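Local coordinates for ribonuclease E (Escherichia coli, PDB 5OHG), which is an endoribonuclease whose non-catalytic tail, to which this segment probably belongs, recruits enolase to the RNA degradosome, at residues 14-19 and 24-29. Sequence-based numbering, arbitrary orientation.
Sequences MPLTVA and ELASGK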
ATOM      1  N   MET C  14       4.241  20.989 -16.025  1.00 45.52           N
ATOM      2  CA  MET C  14       3.211  19.950 -15.959  1.00 42.20           C
ATOM      3  C   MET C  14       2.128  20.389 -14.977  1.00 39.67           C
ATOM      4  O   MET C  14       2.000  19.840 -13.876  1.00 37.00           O
ATOM      5  CB  MET C  14       3.833  18.609 -15.562  1.00 40.20           C
ATOM      6  CG  MET C  14       3.032  17.360 -15.921  1.00 34.32           C
ATOM      7  SD  MET C  14       4.028  15.865 -15.627  1.00 36.62           S
ATOM      8  CE  MET C  14       2.920  14.851 -14.631  1.00 35.71           C
ATOM      9  N   PRO C  15       1.335  21.397 -15.339  1.00 43.76           N
ATOM     10  CA  PRO C  15       0.272  21.843 -14.430  1.00 41.07           C
ATOM     11  C   PRO C  15      -0.822  20.789 -14.347  1.00 43.75           C
ATOM     12  O   PRO C  15      -1.304  20.296 -15.371  1.00 45.77           O
ATOM     13  CB  PRO C  15      -0.232  23.135 -15.081  1.00 44.31           C
ATOM     14  CG  PRO C  15       0.047  22.928 -16.550  1.00 40.14           C
ATOM     15  CD  PRO C  15       1.350  22.179 -16.595  1.00 41.39           C
ATOM     16  N   LEU C  16      -1.191  20.423 -13.125  1.00 36.35           N
ATOM     17  CA  LEU C  16      -2.345  19.565 -12.897  1.00 37.98           C
ATOM     18  C   LEU C  16      -3.527  20.431 -12.480  1.00 38.15           C
ATOM     19  O   LEU C  16      -3.390  21.299 -11.613  1.00 43.28           O
ATOM     20  CB  LEU C  16      -2.044  18.517 -11.827  1.00 32.60           C
ATOM     21  CG  LEU C  16      -0.739  17.733 -11.991  1.00 35.26           C
ATOM     22  CD1 LEU C  16      -0.505  16.844 -10.778  1.00 35.59           C
ATOM     23  CD2 LEU C  16      -0.684  16.897 -13.290  1.00 28.68           C
ATOM     24  N   THR C  17      -4.683  20.209 -13.106  1.00 42.90           N
ATOM     25  CA  THR C  17      -5.885  20.910 -12.659  1.00 42.16           C
ATOM     26  C   THR C  17      -6.309  20.421 -11.279  1.00 44.75           C
ATOM     27  O   THR C  17      -6.628  21.225 -10.393  1.00 38.76           O
ATOM     28  CB  THR C  17      -7.018  20.723 -13.665  1.00 42.35           C
ATOM     29  OG1 THR C  17      -7.330  19.326 -13.766  1.00 51.50           O
ATOM     30  CG2 THR C  17      -6.610  21.256 -15.032  1.00 38.19           C
ATOM     31  N   VAL C  18      -6.319  19.097 -11.085  1.00 38.14           N
ATOM     32  CA  VAL C  18      -6.491  18.455  -9.787  1.00 35.85           C
ATOM     33  C   VAL C  18      -5.371  17.427  -9.635  1.00 38.71           C
ATOM     34  O   VAL C  18      -4.808  16.947 -10.624  1.00 39.62           O
ATOM     35  CB  VAL C  18      -7.881  17.783  -9.640  1.00 43.38           C
ATOM     36  CG1 VAL C  18      -8.995  18.834  -9.623  1.00 38.32           C
ATOM     37  CG2 VAL C  18      -8.123  16.761 -10.757  1.00 35.66           C
ATOM     38  N   ALA C  19      -5.043  17.086  -8.376  1.00 27.52           N
ATOM     39  CA  ALA C  19      -3.887  16.221  -8.145  1.00 35.99           C
ATOM     40  C   ALA C  19      -4.079  14.807  -8.687  1.00 39.01           C
ATOM     41  O   ALA C  19      -3.078  14.136  -8.976  1.00 37.39           O
ATOM     42  CB  ALA C  19      -3.534  16.140  -6.659  1.00 35.18           C
ATOM     43  N   GLU C  24       1.210  10.436  -9.057  1.00 32.63           N
ATOM     44  CA  GLU C  24       2.650  10.236  -8.896  1.00 31.58           C
ATOM     45  C   GLU C  24       3.386  11.571  -8.772  1.00 35.21           C
ATOM     46  O   GLU C  24       4.191  11.761  -7.849  1.00 33.92           O
ATOM     47  CB  GLU C  24       3.189   9.410 -10.068  1.00 31.52           C
ATOM     48  CG  GLU C  24       2.712   7.951 -10.069  1.00 33.18           C
ATOM     49  CD  GLU C  24       1.289   7.791 -10.594  1.00 36.77           C
ATOM     50  OE1 GLU C  24       0.725   8.763 -11.160  1.00 34.79           O
ATOM     51  OE2 GLU C  24       0.732   6.681 -10.443  1.00 43.87           O
ATOM     52  N   LEU C  25       3.089  12.524  -9.670  1.00 25.67           N
ATOM     53  CA  LEU C  25       3.716  13.845  -9.598  1.00 33.10           C
ATOM     54  C   LEU C  25       3.330  14.576  -8.312  1.00 35.86           C
ATOM     55  O   LEU C  25       4.193  15.120  -7.603  1.00 31.90           O
ATOM     56  CB  LEU C  25       3.341  14.686 -10.826  1.00 29.39           C
ATOM     57  CG  LEU C  25       4.175  15.968 -11.017  1.00 36.17           C
ATOM     58  CD1 LEU C  25       5.580  15.665 -11.574  1.00 36.62           C
ATOM     59  CD2 LEU C  25       3.497  16.995 -11.887  1.00 29.36           C
ATOM     60  N   ALA C  26       2.030  14.593  -7.992  1.00 35.01           N
ATOM     61  CA  ALA C  26       1.539  15.344  -6.833  1.00 27.67           C
ATOM     62  C   ALA C  26       2.068  14.773  -5.519  1.00 31.69           C
ATOM     63  O   ALA C  26       2.431  15.529  -4.599  1.00 25.65           O
ATOM     64  CB  ALA C  26       0.002  15.351  -6.841  1.00 26.94           C
ATOM     65  N   SER C  27       2.111  13.444  -5.400  1.00 28.42           N
ATOM     66  CA  SER C  27       2.645  12.839  -4.181  1.00 30.97           C
ATOM     67  C   SER C  27       4.166  12.908  -4.095  1.00 25.07           C
ATOM     68  O   SER C  27       4.719  12.683  -3.016  1.00 34.52           O
ATOM     69  CB  SER C  27       2.182  11.383  -4.069  1.00 32.77           C
ATOM     70  OG  SER C  27       2.702  10.790  -2.893  1.00 43.31           O
ATOM     71  N   GLY C  28       4.855  13.229  -5.184  1.00 31.08           N
ATOM     72  CA  GLY C  28       6.303  13.329  -5.144  1.00 31.00           C
ATOM     73  C   GLY C  28       7.018  12.010  -5.327  1.00 29.35           C
ATOM     74  O   GLY C  28       8.083  11.801  -4.737  1.00 33.04           O
ATOM     75  N   LYS C  29       6.454  11.100  -6.110  1.00 27.85           N
ATOM     76  CA  LYS C  29       7.111   9.836  -6.409  1.00 31.21           C
ATOM     77  C   LYS C  29       7.837   9.859  -7.746  1.00 30.55           C
ATOM     78  O   LYS C  29       8.606   8.936  -8.035  1.00 35.66           O
ATOM     79  CB  LYS C  29       6.096   8.685  -6.398  1.00 32.18           C
ATOM     80  CG  LYS C  29       5.433   8.474  -5.048  1.00 32.82           C
ATOM     81  CD  LYS C  29       4.687   7.154  -4.994  1.00 37.00           C
ATOM     82  CE  LYS C  29       4.160   6.874  -3.583  1.00 33.83           C
ATOM     83  NZ  LYS C  29       3.156   7.883  -3.158  1.00 45.29           N
TER
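A19 and A26 bring the two backbones closest, with their CA atoms 5.7 Å apart, where the irregular loop 14-19 faces the short helix 23-27. This is apolar loop-on-helix packing against a helix that ends in a Schellman motif, and no hydrogen bond links the two segments. The alanines meet methyl to methyl, A19 CB lying 3.6 Å from A26 CB, a closeness that suits small side chains. L25 and M14 reach toward each other tip to tip, and M14 CE comes within 3.5 Å of L25 CD2. With its CG anti to the backbone N (chi1 -159°), the methionine runs out to the helix, then bends at chi3 (129°), carrying CE past the leucine tip to within 3.8 Å of L25 CB. A flexible, unbranched chain suits this place, for CB, CG and SD also lie close to that same L25 methyl. Cutting M14 back to an alanine here removes the thioether arm, which would probably open a gap beside L25 CD2 and leave that leucine freer to turn. L16 CD1, 4.2 Å from L25 CD2 and just as near A26 CB, lies between the side chains of two successive helix residues. Another protein chain, probably enolase, packs on L16, A19 and A26, consistent with a peptide shaped on its partner's surface. E24 OE2 forms a salt bridge to a basic side chain of a further protein chain. In the Schellman turn K29 N bonds to E24 O at 2.9 Å and G28 N to L25 O; at the positive phi of G28 (85°) a CB would press on the preceding carbonyl O, which favours glycine. Beyond this turn the K29 chain folds back beside the helix end, and its NZ donates a hydrogen bond of 3.0 Å to S27 OG.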